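Local coordinates for AlkD2 (Streptococcus mutans, PDB 6M9M), which is of unknown function but binds inosine-5'-monophosphate and belongs to the HEAT-like repeat family of DNA glycosylases, at residues R8-F13 with Y47-Y52; I73-E78 with D112-S117; W133-Y138 with S173-D178; W187-E190 with I194-V197. All blocks are in the same frame, centred on the assembly; numbering follows the deposited sequence.

Interaction 1: R8-F13 with Y47-Y52; sequences RLEKDF and YQSDVY
Glu10, on the last turns of helix 2-13, faces Val51 at the end of the loop that joins helix 36-47 to helix 52-65, their CA atoms 6.3 Å apart. The loop carries an ST turn: Ser49 OG accepts from Val51 N at 2.9 Å with an N-H...O angle of 159°, and Val51 takes the N-cap position of helix 52-65. This places the contact between the first helix of the HEAT-like solenoid and an interhelical turn. The Ser49 hydroxyl, swung opposite its own amide nitrogen (chi1 177°), also donates, from OG to Glu10 OE2 at 2.7 Å, so both roles of the oxygen are used. The carboxylate oxygen is met on its anti side, 18° out of the carboxylate plane. Closer to the helix backbone, the extended stem of Glu10 crosses the valine at a slant, and Glu10 CG lies 3.8 Å from Val51 CG2, the branch beside the backbone N. Apolar methylenes are thus covered while the charged end stays with polar partners. The stem of Glu10 also touches Val54 of helix 52-65, and Leu9 and Phe13 extend the packing to helices 52-65 and 21-32. Asp50 OD1 is 4.4 Å from Glu10 OE2, a proximity that would probably disfavour full charge on both. A water lies nearby, donating to Glu10 OE2 at 3.2 Å and accepting from Asp50 N at 3.0 Å.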
loop_
_atom_site.group_PDB
_atom_site.type_symbol
_atom_site.label_atom_id
_atom_site.label_comp_id
_atom_site.label_asym_id
_atom_site.label_seq_id
_atom_site.Cartn_x
_atom_site.Cartn_y
_atom_site.Cartn_z
ATOM N N ARG A 8 -24.478 -0.953 -12.135
ATOM C CA ARG A 8 -23.796 -1.005 -13.424
ATOM C C ARG A 8 -22.332 -1.404 -13.268
ATOM O O ARG A 8 -21.813 -2.191 -14.066
ATOM C CB ARG A 8 -23.913 0.334 -14.155
ATOM C CG ARG A 8 -25.296 0.620 -14.719
ATOM C CD ARG A 8 -25.230 1.617 -15.869
ATOM N NE ARG A 8 -26.534 1.804 -16.502
ATOM C CZ ARG A 8 -26.740 2.522 -17.602
ATOM N NH1 ARG A 8 -25.724 3.125 -18.207
ATOM N NH2 ARG A 8 -27.963 2.635 -18.100
ATOM N N LEU A 9 -21.641 -0.861 -12.256
ATOM C CA LEU A 9 -20.261 -1.260 -11.999
ATOM C C LEU A 9 -20.164 -2.756 -11.728
ATOM O O LEU A 9 -19.220 -3.418 -12.170
ATOM C CB LEU A 9 -19.709 -0.462 -10.817
ATOM C CG LEU A 9 -19.636 1.054 -11.014
ATOM C CD1 LEU A 9 -19.220 1.707 -9.687
ATOM C CD2 LEU A 9 -18.662 1.418 -12.097
ATOM N N GLU A 10 -21.122 -3.307 -10.981
ATOM C CA GLU A 10 -21.106 -4.735 -10.699
ATOM C C GLU A 10 -21.226 -5.540 -11.984
ATOM O O GLU A 10 -20.492 -6.513 -12.188
ATOM C CB GLU A 10 -22.226 -5.070 -9.710
ATOM C CG GLU A 10 -21.946 -4.506 -8.308
ATOM C CD GLU A 10 -23.068 -4.718 -7.310
ATOM O OE1 GLU A 10 -24.211 -4.981 -7.727
ATOM O OE2 GLU A 10 -22.811 -4.609 -6.096
ATOM N N LYS A 11 -22.125 -5.132 -12.880
ATOM C CA LYS A 11 -22.247 -5.822 -14.159
ATOM C C LYS A 11 -20.971 -5.687 -14.976
ATOM O O LYS A 11 -20.502 -6.658 -15.583
ATOM C CB LYS A 11 -23.434 -5.258 -14.930
ATOM C CG LYS A 11 -23.788 -6.060 -16.164
ATOM C CD LYS A 11 -25.034 -5.510 -16.844
ATOM C CE LYS A 11 -24.696 -4.475 -17.908
ATOM N NZ LYS A 11 -24.175 -5.110 -19.152
ATOM N N ASP A 12 -20.389 -4.488 -15.000
ATOM C CA ASP A 12 -19.212 -4.249 -15.828
ATOM C C ASP A 12 -17.989 -5.028 -15.327
ATOM O O ASP A 12 -17.165 -5.476 -16.134
ATOM C CB ASP A 12 -18.891 -2.750 -15.842
ATOM C CG ASP A 12 -19.943 -1.908 -16.557
ATOM O OD1 ASP A 12 -20.805 -2.459 -17.283
ATOM O OD2 ASP A 12 -19.883 -0.660 -16.405
ATOM N N PHE A 13 -17.831 -5.189 -14.005
ATOM C CA PHE A 13 -16.569 -5.654 -13.453
ATOM C C PHE A 13 -16.569 -7.077 -12.897
ATOM O O PHE A 13 -15.485 -7.614 -12.629
ATOM C CB PHE A 13 -16.123 -4.749 -12.289
ATOM C CG PHE A 13 -15.787 -3.323 -12.667
ATOM C CD1 PHE A 13 -15.433 -2.974 -13.956
ATOM C CD2 PHE A 13 -15.802 -2.333 -11.697
ATOM C CE1 PHE A 13 -15.115 -1.659 -14.270
ATOM C CE2 PHE A 13 -15.486 -1.017 -12.009
ATOM C CZ PHE A 13 -15.143 -0.684 -13.299
ATOM N N TYR A 47 -17.972 0.403 -1.771
ATOM C CA TYR A 47 -17.156 -0.466 -0.930
ATOM C C TYR A 47 -18.002 -1.512 -0.209
ATOM O O TYR A 47 -17.470 -2.549 0.196
ATOM C CB TYR A 47 -16.261 0.353 0.038
ATOM C CG TYR A 47 -15.295 -0.583 0.743
ATOM C CD1 TYR A 47 -14.259 -1.183 0.034
ATOM C CD2 TYR A 47 -15.473 -0.942 2.070
ATOM C CE1 TYR A 47 -13.430 -2.108 0.627
ATOM C CE2 TYR A 47 -14.623 -1.856 2.673
ATOM C CZ TYR A 47 -13.625 -2.456 1.940
ATOM O OH TYR A 47 -12.804 -3.383 2.539
ATOM N N GLN A 48 -19.307 -1.297 -0.087
ATOM C CA GLN A 48 -20.162 -2.318 0.492
ATOM C C GLN A 48 -20.552 -3.420 -0.481
ATOM O O GLN A 48 -21.175 -4.401 -0.062
ATOM C CB GLN A 48 -21.414 -1.687 1.063
ATOM C CG GLN A 48 -21.134 -0.969 2.361
ATOM C CD GLN A 48 -20.322 -1.829 3.329
ATOM O OE1 GLN A 48 -20.751 -2.930 3.697
ATOM N NE2 GLN A 48 -19.126 -1.345 3.709
ATOM N N SER A 49 -20.189 -3.306 -1.748
ATOM C CA SER A 49 -20.561 -4.319 -2.720
ATOM C C SER A 49 -19.983 -5.677 -2.350
ATOM O O SER A 49 -18.856 -5.786 -1.862
ATOM C CB SER A 49 -20.025 -3.903 -4.085
ATOM O OG SER A 49 -20.306 -4.882 -5.066
ATOM N N ASP A 50 -20.755 -6.728 -2.616
ATOM C CA ASP A 50 -20.248 -8.092 -2.528
ATOM C C ASP A 50 -19.490 -8.513 -3.789
ATOM O O ASP A 50 -19.060 -9.666 -3.880
ATOM C CB ASP A 50 -21.359 -9.086 -2.172
ATOM C CG ASP A 50 -22.458 -9.157 -3.200
ATOM O OD1 ASP A 50 -22.322 -8.547 -4.281
ATOM O OD2 ASP A 50 -23.472 -9.837 -2.911
ATOM N N VAL A 51 -19.278 -7.592 -4.721
ATOM C CA VAL A 51 -18.455 -7.825 -5.905
ATOM C C VAL A 51 -17.088 -7.221 -5.621
ATOM O O VAL A 51 -16.948 -5.995 -5.545
ATOM C CB VAL A 51 -19.103 -7.224 -7.161
ATOM C CG1 VAL A 51 -18.205 -7.411 -8.364
ATOM C CG2 VAL A 51 -20.485 -7.861 -7.395
ATOM N N TYR A 52 -16.062 -8.063 -5.451
ATOM C CA TYR A 52 -14.779 -7.536 -4.971
ATOM C C TYR A 52 -14.168 -6.545 -5.963
ATOM O O TYR A 52 -13.465 -5.615 -5.560
ATOM C CB TYR A 52 -13.809 -8.657 -4.601
ATOM C CG TYR A 52 -13.090 -9.327 -5.762
ATOM C CD1 TYR A 52 -11.995 -8.733 -6.362
ATOM C CD2 TYR A 52 -13.507 -10.564 -6.252
ATOM C CE1 TYR A 52 -11.343 -9.333 -7.424
ATOM C CE2 TYR A 52 -12.854 -11.172 -7.296
ATOM C CZ TYR A 52 -11.771 -10.564 -7.883
ATOM O OH TYR A 52 -11.124 -11.175 -8.932
HETATM O O HOH W 1 -23.616 -6.209 -3.485
#

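Interaction 2: I73-E78 with D112-S117; sequences IFMRDE and DEWLKS
Arg76 NE donates to Asp77 OD1 at 2.9 Å in a nearly straight bond (173°), while the same guanidinium reaches across the contact to Glu113. The grip on Asp77 is side-on, its second bond running from Arg76 NH2 to Asp77 OD2, also at 2.9 Å. Both oxygens lie close to the guanidinium plane, although OD1 is approached from above the plane of its own carboxylate. The third nitrogen serves Glu113, with Arg76 NH1 to Glu113 OE1 at 3.0 Å; at 140° this salt-bridge hydrogen bond is weak, and the two planar groups stand 84° apart. The two acids thus engage all three guanidinium nitrogens and hold the rotation of the group. The route to these acids runs over the indole of Trp114. Arg76 CG, set opposite its own amide nitrogen, lies on one ring face, 3.8 Å from the centroid of the five-membered ring, a CH-pi contact. Beyond the bend at chi3 the guanidinium stands steeply to the ring plane. Farther along the indole, Arg76 CB is 3.5 Å from Trp114 CZ2 and Met75 CB is 3.9 Å from Trp114 CH2. In this all-helical HEAT-like array the contact joins helix 69-79 to helix 108-115, while Trp114 also meets Phe95 and Leu91 of helix 85-102 and Thr122 and Ala126 of helix 120-129.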
loop_
_atom_site.group_PDB
_atom_site.type_symbol
_atom_site.label_atom_id
_atom_site.label_comp_id
_atom_site.label_asym_id
_atom_site.label_seq_id
_atom_site.Cartn_x
_atom_site.Cartn_y
_atom_site.Cartn_z
ATOM N N ILE A 73 -8.569 7.334 7.415
ATOM C CA ILE A 73 -8.789 6.448 8.560
ATOM C C ILE A 73 -9.580 5.213 8.139
ATOM O O ILE A 73 -9.294 4.098 8.584
ATOM C CB ILE A 73 -9.491 7.206 9.705
ATOM C CG1 ILE A 73 -8.540 8.209 10.366
ATOM C CG2 ILE A 73 -10.081 6.241 10.728
ATOM C CD1 ILE A 73 -9.234 9.207 11.291
ATOM N N PHE A 74 -10.601 5.384 7.299
ATOM C CA PHE A 74 -11.363 4.224 6.835
ATOM C C PHE A 74 -10.477 3.257 6.047
ATOM O O PHE A 74 -10.581 2.034 6.209
ATOM C CB PHE A 74 -12.554 4.694 6.018
ATOM C CG PHE A 74 -13.555 3.622 5.698
ATOM C CD1 PHE A 74 -14.583 3.337 6.572
ATOM C CD2 PHE A 74 -13.476 2.911 4.519
ATOM C CE1 PHE A 74 -15.523 2.358 6.279
ATOM C CE2 PHE A 74 -14.422 1.929 4.220
ATOM C CZ PHE A 74 -15.443 1.661 5.102
ATOM N N MET A 75 -9.574 3.786 5.216
ATOM C CA MET A 75 -8.597 2.939 4.541
ATOM C C MET A 75 -7.734 2.185 5.549
ATOM O O MET A 75 -7.539 0.964 5.445
ATOM C CB MET A 75 -7.702 3.799 3.646
ATOM C CG MET A 75 -8.352 4.391 2.410
ATOM S SD MET A 75 -7.384 5.697 1.628
ATOM C CE MET A 75 -5.801 4.902 1.403
ATOM N N ARG A 76 -7.194 2.913 6.524
ATOM C CA ARG A 76 -6.259 2.351 7.495
ATOM C C ARG A 76 -6.898 1.248 8.318
ATOM O O ARG A 76 -6.283 0.206 8.556
ATOM C CB ARG A 76 -5.779 3.470 8.424
ATOM C CG ARG A 76 -4.663 3.086 9.388
ATOM C CD ARG A 76 -4.385 4.189 10.405
ATOM N NE ARG A 76 -5.515 4.316 11.307
ATOM C CZ ARG A 76 -5.832 5.391 12.016
ATOM N NH1 ARG A 76 -5.094 6.483 11.945
ATOM N NH2 ARG A 76 -6.903 5.359 12.784
ATOM N N ASP A 77 -8.133 1.465 8.767
ATOM C CA ASP A 77 -8.721 0.616 9.786
ATOM C C ASP A 77 -9.820 -0.309 9.287
ATOM O O ASP A 77 -10.096 -1.306 9.949
ATOM C CB ASP A 77 -9.312 1.479 10.908
ATOM C CG ASP A 77 -8.262 2.176 11.740
ATOM O OD1 ASP A 77 -7.059 1.847 11.616
ATOM O OD2 ASP A 77 -8.656 3.073 12.505
ATOM N N GLU A 78 -10.493 0.018 8.186
ATOM C CA GLU A 78 -11.603 -0.781 7.692
ATOM C C GLU A 78 -11.291 -1.508 6.392
ATOM O O GLU A 78 -11.521 -2.708 6.312
ATOM C CB GLU A 78 -12.887 0.042 7.554
ATOM C CG GLU A 78 -13.241 0.853 8.781
ATOM C CD GLU A 78 -13.461 0.033 10.042
ATOM O OE1 GLU A 78 -13.666 -1.197 9.959
ATOM O OE2 GLU A 78 -13.452 0.643 11.125
ATOM N N ASP A 112 4.654 6.337 9.142
ATOM C CA ASP A 112 5.088 5.722 10.393
ATOM C C ASP A 112 3.903 5.152 11.164
ATOM O O ASP A 112 4.003 4.083 11.773
ATOM C CB ASP A 112 5.881 6.750 11.210
ATOM C CG ASP A 112 7.229 7.070 10.569
ATOM O OD1 ASP A 112 7.718 6.218 9.804
ATOM O OD2 ASP A 112 7.796 8.159 10.806
ATOM N N GLU A 113 2.772 5.846 11.149
ATOM C CA GLU A 113 1.570 5.344 11.809
ATOM C C GLU A 113 1.106 4.026 11.196
ATOM O O GLU A 113 0.802 3.069 11.914
ATOM C CB GLU A 113 0.501 6.425 11.700
ATOM C CG GLU A 113 -0.838 6.132 12.267
ATOM C CD GLU A 113 -1.722 7.377 12.178
ATOM O OE1 GLU A 113 -2.432 7.537 11.167
ATOM O OE2 GLU A 113 -1.667 8.224 13.093
ATOM N N TRP A 114 1.068 3.940 9.866
ATOM C CA TRP A 114 0.623 2.700 9.237
ATOM C C TRP A 114 1.604 1.561 9.503
ATOM O O TRP A 114 1.186 0.423 9.738
ATOM C CB TRP A 114 0.410 2.905 7.739
ATOM C CG TRP A 114 -0.863 3.624 7.372
ATOM C CD1 TRP A 114 -1.363 4.778 7.910
ATOM C CD2 TRP A 114 -1.807 3.206 6.380
ATOM N NE1 TRP A 114 -2.550 5.106 7.303
ATOM C CE2 TRP A 114 -2.848 4.160 6.359
ATOM C CE3 TRP A 114 -1.871 2.116 5.509
ATOM C CZ2 TRP A 114 -3.939 4.055 5.497
ATOM C CZ3 TRP A 114 -2.944 2.017 4.642
ATOM C CH2 TRP A 114 -3.976 2.975 4.654
ATOM N N LEU A 115 2.917 1.841 9.478
ATOM C CA LEU A 115 3.900 0.794 9.731
ATOM C C LEU A 115 3.821 0.246 11.155
ATOM O O LEU A 115 4.258 -0.887 11.390
ATOM C CB LEU A 115 5.316 1.322 9.477
ATOM C CG LEU A 115 5.695 1.673 8.049
ATOM C CD1 LEU A 115 7.022 2.423 8.035
ATOM C CD2 LEU A 115 5.776 0.427 7.193
ATOM N N LYS A 116 3.265 1.013 12.095
ATOM C CA LYS A 116 3.138 0.604 13.489
ATOM C C LYS A 116 1.724 0.157 13.848
ATOM O O LYS A 116 1.456 -0.150 15.011
ATOM C CB LYS A 116 3.599 1.738 14.408
ATOM C CG LYS A 116 5.094 2.020 14.299
ATOM C CD LYS A 116 5.537 3.190 15.152
ATOM C CE LYS A 116 6.978 3.571 14.834
ATOM N NZ LYS A 116 7.900 2.404 14.924
ATOM N N SER A 117 0.832 0.061 12.870
ATOM C CA SER A 117 -0.555 -0.282 13.125
ATOM C C SER A 117 -0.720 -1.724 13.593
ATOM O O SER A 117 0.093 -2.598 13.305
ATOM C CB SER A 117 -1.377 -0.141 11.846
ATOM O OG SER A 117 -2.599 -0.850 11.971
HETATM O O HOH W 2 -4.010 1.569 12.769
#

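Interaction 3: W133-Y138 with S173-D178; sequences WTNRPY and SKKFPD
This is a small loop-to-turn contact, burying 136 Å² in all, between two turns of the HEAT-like helical array. Thr134 and Asn135 belong to a short 3-10 segment between helix 120-129 and helix 143-151; Lys175 and Phe176 lie where helix 159-175 gives way to helix 177-185, with Phe176 at the N-cap position of the latter. The apolar half is a single approach: Thr134 CB stands 3.6 Å from Phe176 CE2, reaching the ring at a slant, and the two side chains run past each other in opposite directions. Thr134 OG1 sits between its backbone N and carbonyl carbon (chi1 47°), which also brings it to 3.7 Å from Phe176 CE2. The Phe176 side chain also touches Pro143, at the start of helix 143-151. The polar half lies nearer the surface. Lys175, bent at chi3, crosses Asn135 at about a right angle and donates from NZ to Asn135 OD1 at 3.3 Å, a long bond tilted 15° from the carbonyl plane. The same ammonium donates to a water at 3.0 Å from Lys175 NZ, and that water in turn donates to Thr134 O at 2.9 Å.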
loop_
_atom_site.group_PDB
_atom_site.type_symbol
_atom_site.label_atom_id
_atom_site.label_comp_id
_atom_site.label_asym_id
_atom_site.label_seq_id
_atom_site.Cartn_x
_atom_site.Cartn_y
_atom_site.Cartn_z
ATOM N N TRP A 133 10.776 1.932 -2.833
ATOM C CA TRP A 133 10.687 3.121 -1.989
ATOM C C TRP A 133 11.628 4.216 -2.482
ATOM O O TRP A 133 11.265 5.392 -2.497
ATOM C CB TRP A 133 11.023 2.806 -0.538
ATOM C CG TRP A 133 9.977 2.146 0.308
ATOM C CD1 TRP A 133 9.311 0.968 0.067
ATOM C CD2 TRP A 133 9.528 2.606 1.584
ATOM N NE1 TRP A 133 8.471 0.675 1.127
ATOM C CE2 TRP A 133 8.578 1.679 2.059
ATOM C CE3 TRP A 133 9.831 3.721 2.372
ATOM C CZ2 TRP A 133 7.948 1.826 3.282
ATOM C CZ3 TRP A 133 9.197 3.868 3.587
ATOM C CH2 TRP A 133 8.264 2.918 4.029
ATOM N N THR A 134 12.843 3.845 -2.883
ATOM C CA THR A 134 13.858 4.812 -3.279
ATOM C C THR A 134 13.678 5.328 -4.703
ATOM O O THR A 134 14.502 6.120 -5.153
ATOM C CB THR A 134 15.244 4.219 -3.050
ATOM O OG1 THR A 134 15.294 2.890 -3.575
ATOM C CG2 THR A 134 15.557 4.177 -1.573
ATOM N N ASN A 135 12.612 4.932 -5.399
ATOM C CA ASN A 135 12.166 5.628 -6.600
ATOM C C ASN A 135 11.201 6.774 -6.301
ATOM O O ASN A 135 10.865 7.535 -7.206
ATOM C CB ASN A 135 11.493 4.654 -7.570
ATOM C CG ASN A 135 12.481 3.774 -8.293
ATOM O OD1 ASN A 135 13.682 3.999 -8.247
ATOM N ND2 ASN A 135 11.974 2.773 -8.973
ATOM N N ARG A 136 10.751 6.909 -5.093
ATOM C CA ARG A 136 9.839 8.004 -4.792
ATOM C C ARG A 136 10.601 9.214 -4.293
ATOM O O ARG A 136 11.687 9.082 -3.726
ATOM C CB ARG A 136 8.832 7.560 -3.752
ATOM C CG ARG A 136 7.800 6.662 -4.454
ATOM C CD ARG A 136 7.317 5.623 -3.627
ATOM N NE ARG A 136 6.216 4.925 -4.288
ATOM C CZ ARG A 136 6.345 4.026 -5.251
ATOM N NH1 ARG A 136 7.550 3.720 -5.732
ATOM N NH2 ARG A 136 5.268 3.404 -5.714
ATOM N N PRO A 137 10.029 10.392 -4.517
ATOM C CA PRO A 137 10.603 11.609 -3.931
ATOM C C PRO A 137 10.839 11.454 -2.431
ATOM O O PRO A 137 10.165 10.686 -1.737
ATOM C CB PRO A 137 9.555 12.685 -4.240
ATOM C CG PRO A 137 8.831 12.164 -5.469
ATOM C CD PRO A 137 8.813 10.667 -5.306
ATOM N N TYR A 138 11.819 12.217 -1.947
ATOM C CA TYR A 138 12.303 12.211 -0.576
ATOM C C TYR A 138 13.149 10.971 -0.292
ATOM O O TYR A 138 14.325 11.085 0.070
ATOM C CB TYR A 138 11.197 12.368 0.468
ATOM C CG TYR A 138 11.812 12.423 1.850
ATOM C CD1 TYR A 138 12.506 13.551 2.275
ATOM C CD2 TYR A 138 11.734 11.334 2.718
ATOM C CE1 TYR A 138 13.088 13.601 3.509
ATOM C CE2 TYR A 138 12.317 11.375 3.959
ATOM C CZ TYR A 138 12.999 12.515 4.349
ATOM O OH TYR A 138 13.587 12.594 5.586
ATOM N N SER A 173 18.462 -2.645 -2.523
ATOM C CA SER A 173 19.825 -3.140 -2.612
ATOM C C SER A 173 20.382 -3.083 -4.023
ATOM O O SER A 173 21.610 -3.046 -4.185
ATOM C CB SER A 173 19.893 -4.589 -2.130
ATOM O OG SER A 173 19.375 -5.482 -3.107
ATOM N N LYS A 174 19.520 -3.061 -5.046
ATOM C CA LYS A 174 19.993 -3.082 -6.424
ATOM C C LYS A 174 20.550 -1.736 -6.837
ATOM O O LYS A 174 21.423 -1.671 -7.701
ATOM C CB LYS A 174 18.860 -3.506 -7.357
ATOM C CG LYS A 174 18.443 -4.946 -7.103
ATOM C CD LYS A 174 17.061 -5.225 -7.652
ATOM C CE LYS A 174 16.602 -6.605 -7.296
ATOM N NZ LYS A 174 15.235 -6.925 -7.752
ATOM N N LYS A 175 20.070 -0.656 -6.226
ATOM C CA LYS A 175 20.570 0.675 -6.529
ATOM C C LYS A 175 21.422 1.258 -5.414
ATOM O O LYS A 175 22.261 2.127 -5.691
ATOM C CB LYS A 175 19.381 1.592 -6.839
ATOM C CG LYS A 175 19.651 2.746 -7.751
ATOM C CD LYS A 175 18.393 3.492 -8.058
ATOM C CE LYS A 175 17.580 2.858 -9.159
ATOM N NZ LYS A 175 16.641 3.916 -9.635
ATOM N N PHE A 176 21.276 0.769 -4.184
ATOM C CA PHE A 176 22.042 1.257 -3.037
ATOM C C PHE A 176 22.651 0.070 -2.302
ATOM O O PHE A 176 22.376 -0.171 -1.117
ATOM C CB PHE A 176 21.153 2.082 -2.110
ATOM C CG PHE A 176 20.541 3.278 -2.773
ATOM C CD1 PHE A 176 21.224 4.487 -2.820
ATOM C CD2 PHE A 176 19.296 3.198 -3.369
ATOM C CE1 PHE A 176 20.653 5.590 -3.425
ATOM C CE2 PHE A 176 18.743 4.290 -3.995
ATOM C CZ PHE A 176 19.416 5.489 -4.017
ATOM N N PRO A 177 23.472 -0.721 -2.996
ATOM C CA PRO A 177 24.031 -1.911 -2.341
ATOM C C PRO A 177 24.864 -1.565 -1.125
ATOM O O PRO A 177 24.826 -2.290 -0.126
ATOM C CB PRO A 177 24.846 -2.590 -3.454
ATOM C CG PRO A 177 25.081 -1.512 -4.474
ATOM C CD PRO A 177 23.881 -0.613 -4.406
ATOM N N ASP A 178 25.621 -0.465 -1.177
ATOM C CA ASP A 178 26.447 -0.094 -0.036
ATOM C C ASP A 178 25.594 0.134 1.209
ATOM O O ASP A 178 25.908 -0.360 2.296
ATOM C CB ASP A 178 27.284 1.153 -0.368
ATOM C CG ASP A 178 28.246 0.940 -1.543
ATOM O OD1 ASP A 178 28.699 -0.196 -1.764
ATOM O OD2 ASP A 178 28.563 1.925 -2.243
HETATM O O HOH W 3 15.948 6.145 -7.672
#

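Interaction 4: W187-E190 with I194-V197; sequences WKLE and INQV
Ile194 lies obliquely against the indole of Trp187, with its CG1 3.6 Å from Trp187 CE3, whereas Val197, one helical turn on, meets the rim of the same ring. Trp187 and Val197 cross at about a right angle, and Val197 CG1 lies near the ring plane, 3.7 Å from Trp187 CH2. A chi1 of -162° turns Ile194 CG1 away from the amide nitrogen toward the indole, and the extended chain beyond it sets Ile194 CD1 3.7 Å from Lys188 O. The other branch, CG2, points to the loop backbone, where Ile194 CG2 comes 3.8 Å from Leu189 CA. These contacts fold the loop after helix 177-185 back onto helix 192-201, near the C-terminal end of the HEAT-like array. At Leu189, the centre of an inverse gamma turn, the chain bends and offers its carbonyl to the helix: Asn195 ND2 donates to Leu189 O at 3.0 Å with an angle of 158°. The donor lies well above the carbonyl plane, 76° out of it, so the bond is straight at hydrogen but does not follow a lone pair. Asn195 ND2 also donates to Ser191 O, and Asn195 OD1 passes 3.6 Å from Leu189 CB. The indole NH of Trp187 goes to Glu183, and the ring makes a cation-pi contact with Lys154, while Leu169 of helix 159-175 touches its side chain.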
loop_
_atom_site.group_PDB
_atom_site.type_symbol
_atom_site.label_atom_id
_atom_site.label_comp_id
_atom_site.label_asym_id
_atom_site.label_seq_id
_atom_site.Cartn_x
_atom_site.Cartn_y
_atom_site.Cartn_z
ATOM N N TRP A 187 22.448 -6.725 11.762
ATOM C CA TRP A 187 21.386 -7.602 12.230
ATOM C C TRP A 187 21.970 -8.814 12.949
ATOM O O TRP A 187 22.948 -9.412 12.494
ATOM C CB TRP A 187 20.557 -8.099 11.053
ATOM C CG TRP A 187 19.740 -7.052 10.368
ATOM C CD1 TRP A 187 19.812 -5.697 10.531
ATOM C CD2 TRP A 187 18.728 -7.284 9.381
ATOM N NE1 TRP A 187 18.891 -5.078 9.715
ATOM C CE2 TRP A 187 18.219 -6.033 9.003
ATOM C CE3 TRP A 187 18.185 -8.438 8.793
ATOM C CZ2 TRP A 187 17.225 -5.895 8.043
ATOM C CZ3 TRP A 187 17.179 -8.295 7.863
ATOM C CH2 TRP A 187 16.715 -7.037 7.495
ATOM N N LYS A 188 21.345 -9.188 14.061
ATOM C CA LYS A 188 21.653 -10.424 14.780
ATOM C C LYS A 188 20.620 -11.462 14.342
ATOM O O LYS A 188 19.437 -11.338 14.668
ATOM C CB LYS A 188 21.591 -10.178 16.286
ATOM C CG LYS A 188 21.908 -11.404 17.126
ATOM C CD LYS A 188 21.906 -11.082 18.613
ATOM C CE LYS A 188 22.142 -12.341 19.435
ATOM N NZ LYS A 188 22.096 -12.088 20.904
ATOM N N LEU A 189 21.068 -12.482 13.606
ATOM C CA LEU A 189 20.167 -13.379 12.870
ATOM C C LEU A 189 19.683 -14.558 13.720
ATOM O O LEU A 189 19.933 -15.732 13.440
ATOM C CB LEU A 189 20.841 -13.883 11.603
ATOM C CG LEU A 189 21.188 -12.803 10.592
ATOM C CD1 LEU A 189 21.802 -13.479 9.378
ATOM C CD2 LEU A 189 19.988 -11.982 10.179
ATOM N N GLU A 190 18.902 -14.225 14.729
ATOM C CA GLU A 190 18.428 -15.182 15.719
ATOM C C GLU A 190 17.047 -15.742 15.392
ATOM O O GLU A 190 16.871 -16.961 15.337
ATOM C CB GLU A 190 18.440 -14.462 17.068
ATOM C CG GLU A 190 18.251 -15.304 18.279
ATOM C CD GLU A 190 18.584 -14.520 19.541
ATOM O OE1 GLU A 190 17.799 -13.614 19.898
ATOM O OE2 GLU A 190 19.642 -14.787 20.148
ATOM N N ILE A 194 13.586 -12.871 11.380
ATOM C CA ILE A 194 14.650 -12.050 10.806
ATOM C C ILE A 194 15.411 -12.825 9.736
ATOM O O ILE A 194 15.896 -12.240 8.757
ATOM C CB ILE A 194 15.571 -11.479 11.905
ATOM C CG1 ILE A 194 16.378 -10.305 11.348
ATOM C CG2 ILE A 194 16.482 -12.573 12.477
ATOM C CD1 ILE A 194 17.191 -9.565 12.383
ATOM N N ASN A 195 15.542 -14.141 9.899
ATOM C CA ASN A 195 16.242 -14.936 8.893
ATOM C C ASN A 195 15.464 -14.989 7.590
ATOM O O ASN A 195 16.058 -14.937 6.508
ATOM C CB ASN A 195 16.556 -16.323 9.436
ATOM C CG ASN A 195 17.834 -16.334 10.224
ATOM O OD1 ASN A 195 18.918 -16.188 9.667
ATOM N ND2 ASN A 195 17.722 -16.481 11.536
ATOM N N GLN A 196 14.137 -15.045 7.669
ATOM C CA GLN A 196 13.332 -15.012 6.458
ATOM C C GLN A 196 13.550 -13.701 5.701
ATOM O O GLN A 196 13.740 -13.687 4.472
ATOM C CB GLN A 196 11.860 -15.190 6.827
ATOM C CG GLN A 196 10.966 -15.092 5.630
ATOM C CD GLN A 196 9.555 -15.513 5.911
ATOM O OE1 GLN A 196 9.033 -15.300 7.011
ATOM N NE2 GLN A 196 8.922 -16.138 4.922
ATOM N N VAL A 197 13.515 -12.585 6.423
ATOM C CA VAL A 197 13.689 -11.282 5.802
ATOM C C VAL A 197 15.104 -11.139 5.260
ATOM O O VAL A 197 15.305 -10.629 4.152
ATOM C CB VAL A 197 13.352 -10.188 6.832
ATOM C CG1 VAL A 197 13.690 -8.806 6.285
ATOM C CG2 VAL A 197 11.876 -10.252 7.240
#

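How the interactions relate
The four contacts follow one another along the chain, each closing before the next opens. Interaction 2 is the most central, its centre about 10 Å from the centre of the chain; two of its four touching residues are buried and none is exposed. It joins two helices directly, through an arginine network over an indole. Interactions 1, 3 and 4 each include exposed residues and involve loops or turns: a serine-carboxylate bond, a lysine-amide bond beside an aromatic ring, and apolar packing with one amide-to-backbone bond. Interaction 2 touches interaction 1 through Phe74 with Tyr47 and interaction 3 through Leu115 with Trp133. Helix 177-185 starts at interaction 3, and the loop from it to helix 192-201 forms part of interaction 4.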